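Local structure of GCN5-related N-acetyltransferase (Anabaena variabilis, 2OZG) at residues C138-A152 and T247-W261. The protein binds coenzyme A and, as a GCN5-related N-acetyltransferase, probably transfers acetyl groups to amines, with aminoglycosides as possible substrates. Numbering follows the deposited sequence.
With COA (coenzyme A), chain C.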
loop_
_atom_site.group_PDB
_atom_site.type_symbol
_atom_site.label_atom_id
_atom_site.label_comp_id
_atom_site.label_asym_id
_atom_site.label_seq_id
_atom_site.Cartn_x
_atom_site.Cartn_y
_atom_site.Cartn_z
ATOM N N CYS A 138 10.861 -10.904 20.162
ATOM C CA CYS A 138 10.928 -9.751 19.264
ATOM C C CYS A 138 11.587 -10.185 17.970
ATOM O O CYS A 138 12.661 -10.811 18.002
ATOM C CB CYS A 138 11.802 -8.676 19.918
ATOM S SG CYS A 138 11.793 -7.191 19.119
ATOM N N VAL A 139 10.947 -9.843 16.863
ATOM C CA VAL A 139 11.469 -10.084 15.536
ATOM C C VAL A 139 11.962 -8.761 14.984
ATOM O O VAL A 139 11.223 -7.798 14.884
ATOM C CB VAL A 139 10.408 -10.690 14.578
ATOM C CG1 VAL A 139 11.031 -10.877 13.219
ATOM C CG2 VAL A 139 9.978 -12.037 15.106
ATOM N N TRP A 140 13.264 -8.733 14.713
ATOM C CA TRP A 140 13.931 -7.605 14.144
ATOM C C TRP A 140 14.106 -7.783 12.660
ATOM O O TRP A 140 14.201 -8.889 12.205
ATOM C CB TRP A 140 15.329 -7.476 14.758
ATOM C CG TRP A 140 15.282 -6.955 16.153
ATOM C CD1 TRP A 140 15.062 -7.672 17.269
ATOM C CD2 TRP A 140 15.415 -5.581 16.564
ATOM N NE1 TRP A 140 15.078 -6.847 18.357
ATOM C CE2 TRP A 140 15.304 -5.557 17.959
ATOM C CE3 TRP A 140 15.663 -4.398 15.894
ATOM C CZ2 TRP A 140 15.394 -4.367 18.712
ATOM C CZ3 TRP A 140 15.784 -3.203 16.646
ATOM C CH2 TRP A 140 15.640 -3.218 18.049
ATOM N N GLU A 141 14.201 -6.686 11.918
ATOM C CA GLU A 141 14.459 -6.801 10.503
ATOM C C GLU A 141 15.437 -5.739 10.110
ATOM O O GLU A 141 15.485 -4.692 10.756
ATOM C CB GLU A 141 13.185 -6.606 9.669
ATOM C CG GLU A 141 12.678 -5.215 9.603
ATOM C CD GLU A 141 11.518 -5.108 8.613
ATOM O OE1 GLU A 141 10.491 -5.747 8.887
ATOM O OE2 GLU A 141 11.648 -4.393 7.572
ATOM N N ILE A 142 16.162 -5.968 9.019
ATOM C CA ILE A 142 17.119 -4.988 8.554
ATOM C C ILE A 142 17.450 -5.158 7.093
ATOM O O ILE A 142 17.536 -6.303 6.604
ATOM C CB ILE A 142 18.410 -5.129 9.387
ATOM C CG1 ILE A 142 19.407 -4.031 9.070
ATOM C CG2 ILE A 142 19.105 -6.494 9.150
ATOM C CD1 ILE A 142 20.608 -4.033 10.004
ATOM N N PRO A 143 17.639 -4.023 6.369
ATOM C CA PRO A 143 18.123 -4.160 4.999
ATOM C C PRO A 143 19.584 -4.635 4.982
ATOM O O PRO A 143 20.462 -4.070 5.677
ATOM C CB PRO A 143 17.916 -2.778 4.385
ATOM C CG PRO A 143 17.708 -1.810 5.540
ATOM C CD PRO A 143 17.342 -2.620 6.745
ATOM N N THR A 144 19.837 -5.671 4.181
ATOM C CA THR A 144 21.136 -6.309 4.143
ATOM C C THR A 144 22.225 -5.328 3.762
ATOM O O THR A 144 23.309 -5.379 4.302
ATOM C CB THR A 144 21.150 -7.495 3.146
ATOM O OG1 THR A 144 19.953 -8.263 3.239
ATOM C CG2 THR A 144 22.287 -8.426 3.429
ATOM N N ASP A 145 21.927 -4.402 2.850
ATOM C CA ASP A 145 22.941 -3.464 2.425
ATOM C C ASP A 145 23.260 -2.305 3.404
ATOM O O ASP A 145 24.107 -1.458 3.098
ATOM C CB ASP A 145 22.629 -2.958 1.009
ATOM C CG ASP A 145 21.399 -2.111 0.950
ATOM O OD1 ASP A 145 20.807 -1.828 2.021
ATOM O OD2 ASP A 145 21.027 -1.725 -0.197
ATOM N N SER A 146 22.578 -2.255 4.548
ATOM C CA SER A 146 22.842 -1.261 5.560
ATOM C C SER A 146 23.795 -1.815 6.629
ATOM O O SER A 146 24.313 -1.062 7.442
ATOM C CB SER A 146 21.540 -0.785 6.214
ATOM O OG SER A 146 21.045 -1.763 7.121
ATOM N N ILE A 147 24.114 -3.113 6.578
ATOM C CA ILE A 147 24.969 -3.730 7.640
ATOM C C ILE A 147 26.393 -3.278 7.573
ATOM O O ILE A 147 26.976 -2.862 8.587
ATOM C CB ILE A 147 24.889 -5.241 7.612
ATOM C CG1 ILE A 147 23.446 -5.640 7.953
ATOM C CG2 ILE A 147 25.851 -5.827 8.652
ATOM C CD1 ILE A 147 23.099 -7.109 7.659
ATOM N N GLN A 148 26.957 -3.358 6.373
ATOM C CA GLN A 148 28.271 -2.824 6.114
ATOM C C GLN A 148 29.308 -3.155 7.196
ATOM O O GLN A 148 29.930 -2.270 7.773
ATOM C CB GLN A 148 28.161 -1.303 5.905
ATOM C CG GLN A 148 27.226 -0.884 4.746
ATOM C CD GLN A 148 26.794 0.590 4.823
ATOM O OE1 GLN A 148 27.298 1.356 5.657
ATOM N NE2 GLN A 148 25.861 0.991 3.941
ATOM N N ILE A 149 29.432 -4.441 7.497
ATOM C CA ILE A 149 30.471 -4.954 8.378
ATOM C C ILE A 149 31.187 -6.023 7.575
ATOM O O ILE A 149 30.532 -6.884 6.975
ATOM C CB ILE A 149 29.932 -5.546 9.708
ATOM C CG1 ILE A 149 29.410 -4.407 10.594
ATOM C CG2 ILE A 149 31.063 -6.354 10.452
ATOM C CD1 ILE A 149 28.598 -4.821 11.749
ATOM N N GLN A 150 32.512 -5.890 7.488
ATOM C CA GLN A 150 33.371 -6.905 6.893
ATOM C C GLN A 150 34.527 -7.118 7.884
ATOM O O GLN A 150 35.619 -6.605 7.701
ATOM C CB GLN A 150 33.874 -6.519 5.499
ATOM C CG GLN A 150 34.818 -7.603 4.861
ATOM C CD GLN A 150 34.166 -8.990 4.592
ATOM O OE1 GLN A 150 33.045 -9.090 4.079
ATOM N NE2 GLN A 150 34.905 -10.054 4.898
ATOM N N HIS A 151 34.252 -7.868 8.947
ATOM C CA HIS A 151 35.225 -8.128 10.014
ATOM C C HIS A 151 35.114 -9.618 10.310
ATOM O O HIS A 151 34.621 -10.031 11.379
ATOM C CB HIS A 151 34.876 -7.294 11.258
ATOM C CG HIS A 151 36.008 -7.134 12.228
ATOM N ND1 HIS A 151 36.630 -8.203 12.844
ATOM C CD2 HIS A 151 36.603 -6.022 12.719
ATOM C CE1 HIS A 151 37.578 -7.757 13.649
ATOM N NE2 HIS A 151 37.580 -6.436 13.595
ATOM N N ALA A 152 35.564 -10.415 9.340
ATOM C CA ALA A 152 35.457 -11.877 9.400
ATOM C C ALA A 152 36.542 -12.497 10.276
ATOM O O ALA A 152 37.452 -13.140 9.786
ATOM C CB ALA A 152 35.528 -12.461 7.995
ATOM N N THR A 247 29.190 -9.998 9.495
ATOM C CA THR A 247 29.927 -10.076 8.226
ATOM C C THR A 247 29.275 -11.073 7.268
ATOM O O THR A 247 29.061 -10.787 6.089
ATOM C CB THR A 247 31.400 -10.476 8.430
ATOM O OG1 THR A 247 32.051 -9.504 9.244
ATOM C CG2 THR A 247 32.137 -10.549 7.115
ATOM N N PHE A 248 28.917 -12.242 7.789
ATOM C CA PHE A 248 28.328 -13.278 6.955
ATOM C C PHE A 248 26.994 -12.770 6.326
ATOM O O PHE A 248 26.753 -12.833 5.120
ATOM C CB PHE A 248 28.173 -14.493 7.840
ATOM C CG PHE A 248 27.485 -15.688 7.185
ATOM C CD1 PHE A 248 28.169 -16.503 6.328
ATOM C CD2 PHE A 248 26.167 -15.979 7.477
ATOM C CE1 PHE A 248 27.548 -17.613 5.730
ATOM C CE2 PHE A 248 25.524 -17.078 6.863
ATOM C CZ PHE A 248 26.232 -17.894 6.005
ATOM N N ILE A 249 26.155 -12.208 7.162
ATOM C CA ILE A 249 24.894 -11.664 6.749
ATOM C C ILE A 249 25.073 -10.502 5.775
ATOM O O ILE A 249 24.371 -10.454 4.782
ATOM C CB ILE A 249 24.107 -11.225 7.961
ATOM C CG1 ILE A 249 23.788 -12.445 8.818
ATOM C CG2 ILE A 249 22.835 -10.561 7.564
ATOM C CD1 ILE A 249 23.249 -12.050 10.194
ATOM N N ALA A 250 26.002 -9.583 6.061
ATOM C CA ALA A 250 26.285 -8.428 5.160
ATOM C C ALA A 250 26.692 -8.964 3.813
ATOM O O ALA A 250 26.412 -8.362 2.783
ATOM C CB ALA A 250 27.414 -7.571 5.696
ATOM N N ASN A 251 27.320 -10.149 3.804
ATOM C CA ASN A 251 27.747 -10.728 2.549
ATOM C C ASN A 251 26.641 -11.352 1.695
ATOM O O ASN A 251 26.905 -11.869 0.645
ATOM C CB ASN A 251 28.985 -11.642 2.746
ATOM C CG ASN A 251 30.259 -10.848 2.864
ATOM O OD1 ASN A 251 30.372 -9.767 2.297
ATOM N ND2 ASN A 251 31.212 -11.363 3.595
ATOM N N HIS A 252 25.405 -11.278 2.152
ATOM C CA HIS A 252 24.245 -11.727 1.372
ATOM C C HIS A 252 23.539 -10.561 0.637
ATOM O O HIS A 252 22.541 -10.782 -0.055
ATOM C CB HIS A 252 23.193 -12.375 2.273
ATOM C CG HIS A 252 23.518 -13.775 2.684
ATOM N ND1 HIS A 252 24.437 -14.063 3.661
ATOM C CD2 HIS A 252 23.048 -14.965 2.243
ATOM C CE1 HIS A 252 24.511 -15.377 3.812
ATOM N NE2 HIS A 252 23.675 -15.947 2.968
ATOM N N ARG A 253 24.128 -9.387 0.693
ATOM C CA ARG A 253 23.504 -8.174 0.200
ATOM C C ARG A 253 23.196 -8.162 -1.272
ATOM O O ARG A 253 22.264 -7.508 -1.693
ATOM C CB ARG A 253 24.328 -6.964 0.552
ATOM C CG ARG A 253 25.588 -6.782 -0.213
ATOM C CD ARG A 253 26.425 -5.689 0.431
ATOM N NE ARG A 253 27.755 -5.597 -0.194
ATOM C CZ ARG A 253 28.848 -6.285 0.164
ATOM N NH1 ARG A 253 28.855 -7.153 1.185
ATOM N NH2 ARG A 253 29.976 -6.089 -0.510
ATOM N N SER A 254 23.950 -8.887 -2.075
ATOM C CA SER A 254 23.605 -8.863 -3.482
ATOM C C SER A 254 22.443 -9.787 -3.818
ATOM O O SER A 254 21.876 -9.604 -4.893
ATOM C CB SER A 254 24.778 -9.237 -4.339
ATOM O OG SER A 254 25.120 -10.605 -4.100
ATOM N N GLN A 255 22.204 -10.797 -2.938
ATOM C CA GLN A 255 21.169 -11.846 -3.113
ATOM C C GLN A 255 19.896 -11.685 -2.275
ATOM O O GLN A 255 18.859 -12.252 -2.608
ATOM C CB GLN A 255 21.719 -13.319 -2.906
ATOM C CG GLN A 255 22.461 -13.770 -1.584
ATOM C CD GLN A 255 22.200 -15.286 -1.153
ATOM O OE1 GLN A 255 21.037 -15.763 -1.106
ATOM N NE2 GLN A 255 23.283 -16.012 -0.787
ATOM N N ILE A 256 20.004 -10.938 -1.185
ATOM C CA ILE A 256 18.952 -10.825 -0.167
ATOM C C ILE A 256 18.668 -9.358 0.157
ATOM O O ILE A 256 19.524 -8.681 0.608
ATOM C CB ILE A 256 19.426 -11.506 1.103
ATOM C CG1 ILE A 256 19.661 -13.014 0.883
ATOM C CG2 ILE A 256 18.460 -11.286 2.281
ATOM C CD1 ILE A 256 18.384 -13.744 0.434
ATOM N N ASP A 257 17.424 -8.924 0.027
ATOM C CA ASP A 257 17.033 -7.544 0.361
ATOM C C ASP A 257 16.921 -7.254 1.874
ATOM O O ASP A 257 17.359 -6.220 2.347
ATOM C CB ASP A 257 15.653 -7.253 -0.236
ATOM C CG ASP A 257 15.632 -7.397 -1.758
ATOM O OD1 ASP A 257 16.601 -6.944 -2.384
ATOM O OD2 ASP A 257 14.665 -7.990 -2.292
ATOM N N LYS A 258 16.347 -8.185 2.619
ATOM C CA LYS A 258 16.071 -7.990 4.047
ATOM C C LYS A 258 16.407 -9.220 4.858
ATOM O O LYS A 258 16.197 -10.347 4.381
ATOM C CB LYS A 258 14.561 -7.712 4.130
ATOM C CG LYS A 258 13.994 -7.429 5.424
ATOM C CD LYS A 258 12.508 -6.991 5.308
ATOM C CE LYS A 258 12.366 -5.547 4.815
ATOM N NZ LYS A 258 10.966 -5.040 5.007
ATOM N N VAL A 259 16.903 -9.008 6.080
ATOM C CA VAL A 259 17.188 -10.088 6.996
ATOM C C VAL A 259 16.375 -9.867 8.269
ATOM O O VAL A 259 16.240 -8.709 8.762
ATOM C CB VAL A 259 18.670 -10.149 7.426
ATOM C CG1 VAL A 259 18.869 -11.242 8.484
ATOM C CG2 VAL A 259 19.588 -10.391 6.243
ATOM N N THR A 260 15.810 -10.962 8.790
ATOM C CA THR A 260 15.149 -10.930 10.092
ATOM C C THR A 260 15.790 -11.913 11.061
ATOM O O THR A 260 16.357 -12.944 10.666
ATOM C CB THR A 260 13.644 -11.329 10.007
ATOM O OG1 THR A 260 13.539 -12.718 9.640
ATOM C CG2 THR A 260 12.909 -10.506 9.006
ATOM N N TRP A 261 15.757 -11.545 12.329
ATOM C CA TRP A 261 16.208 -12.427 13.400
ATOM C C TRP A 261 15.409 -12.143 14.660
ATOM O O TRP A 261 14.875 -11.016 14.851
ATOM C CB TRP A 261 17.711 -12.267 13.664
ATOM C CG TRP A 261 18.129 -11.039 14.383
ATOM C CD1 TRP A 261 18.566 -10.991 15.665
ATOM C CD2 TRP A 261 18.214 -9.664 13.891
ATOM N NE1 TRP A 261 18.892 -9.700 16.006
ATOM C CE2 TRP A 261 18.650 -8.871 14.961
ATOM C CE3 TRP A 261 17.918 -9.037 12.672
ATOM C CZ2 TRP A 261 18.880 -7.483 14.829
ATOM C CZ3 TRP A 261 18.100 -7.687 12.558
ATOM C CH2 TRP A 261 18.570 -6.929 13.613
HETATM N N1A COA C . 27.987 -5.663 -3.837
HETATM C C2A COA C . 28.948 -4.869 -4.348
HETATM N N3A COA C . 30.194 -5.320 -4.595
HETATM C C4A COA C . 30.503 -6.610 -4.313
HETATM C C5A COA C . 29.547 -7.465 -3.773
HETATM C C6A COA C . 28.255 -6.952 -3.536
HETATM N N6A COA C . 27.246 -7.689 -3.020
HETATM N N7A COA C . 30.164 -8.658 -3.603
HETATM C C8A COA C . 31.450 -8.542 -4.020
HETATM N N9A COA C . 31.641 -7.285 -4.456
HETATM C C1B COA C . 32.871 -6.649 -5.015
HETATM C C2B COA C . 33.861 -6.262 -3.918
HETATM O O2B COA C . 33.580 -4.962 -3.349
HETATM C C3B COA C . 35.202 -6.380 -4.630
HETATM O O3B COA C . 35.702 -5.116 -5.090
HETATM P P3B COA C . 36.837 -4.318 -4.233
HETATM O O7A COA C . 38.123 -5.060 -4.558
HETATM O O8A COA C . 36.711 -2.885 -4.739
HETATM O O9A COA C . 36.454 -4.487 -2.767
HETATM C C4B COA C . 34.982 -7.337 -5.799
HETATM O O4B COA C . 33.566 -7.517 -5.927
HETATM C C5B COA C . 35.673 -8.684 -5.585
HETATM O O5B COA C . 35.065 -9.344 -4.464
HETATM P P1A COA C . 35.068 -10.960 -4.254
HETATM O O1A COA C . 35.785 -11.621 -5.409
HETATM O O2A COA C . 35.561 -11.232 -2.833
HETATM O O3A COA C . 33.467 -11.289 -4.283
HETATM P P2A COA C . 32.744 -12.496 -3.440
HETATM O O4A COA C . 33.667 -13.712 -3.558
HETATM O O5A COA C . 32.433 -11.964 -2.042
HETATM O O6A COA C . 31.340 -12.721 -4.304
HETATM C CBP COA C . 28.809 -12.878 -4.733
HETATM C CCP COA C . 30.006 -12.952 -3.759
HETATM C CDP COA C . 29.338 -13.366 -6.080
HETATM C CEP COA C . 28.525 -11.391 -4.923
HETATM C CAP COA C . 27.617 -13.779 -4.172
HETATM O OAP COA C . 27.507 -15.076 -4.852
HETATM C C9P COA C . 26.158 -13.269 -4.003
HETATM O O9P COA C . 25.771 -12.539 -2.940
HETATM N N8P COA C . 25.139 -13.591 -4.825
HETATM C C7P COA C . 24.981 -14.333 -6.077
HETATM C C6P COA C . 24.365 -13.268 -6.969
HETATM C C5P COA C . 25.412 -12.668 -7.895
HETATM O O5P COA C . 26.498 -12.285 -7.464
HETATM N N4P COA C . 25.086 -12.550 -9.191
HETATM C C3P COA C . 25.920 -11.983 -10.247
HETATM C C2P COA C . 25.150 -12.209 -11.530
HETATM S S1P COA C . 25.116 -13.996 -11.968
HETATM O O HOH W 1 8.268 -4.718 6.944
HETATM O O HOH W 2 19.225 -4.621 1.187
#
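W140 and W261 form a hydrogen-bonded pair in an antiparallel β-ladder that joins strand 132-143 to strand 258-263, part of the β-structure of this GNAT-family protein. W140 N gives W261 O a 2.8 Å bond, and CB of W140 sits over one face of the W261 six-membered ring, 3.3 Å from its centroid and 5° off the normal. The indoles themselves barely overlap, and W140 NE1 is hydrogen-bonded to S264 O. Two residues on, I142 and V259 exchange backbone bonds, and I142 CG2 touches W261 CZ3. On the opposite face, beside the non-hydrogen-bonded pair E141-T260, E141 OE2 forms a salt bridge with K258 NZ at 2.7 Å, met on its syn side 34° out of the carboxylate plane, while R281 pairs with OE1. Beyond the strands, T144 OG1 donates to I256 O at 2.7 Å from above the carbonyl plane. A chi1 of -42° sets OG1 beside the backbone N and CG2 anti to it, so that CG2 packs against the type I turn A250-R253, 3.4 Å from R253 N. R253 NH1 binds A250 O and N251 OD1, and one guanidinium face meets the adenine amine of a coenzyme A held by the second subunit. A leucine at R253 would probably leave N251 OD1 without this donor and the adenine without its flat cationic neighbour. N251, in turn, directs ND2 onto a lone pair of Q150 OE1 at 3.0 Å.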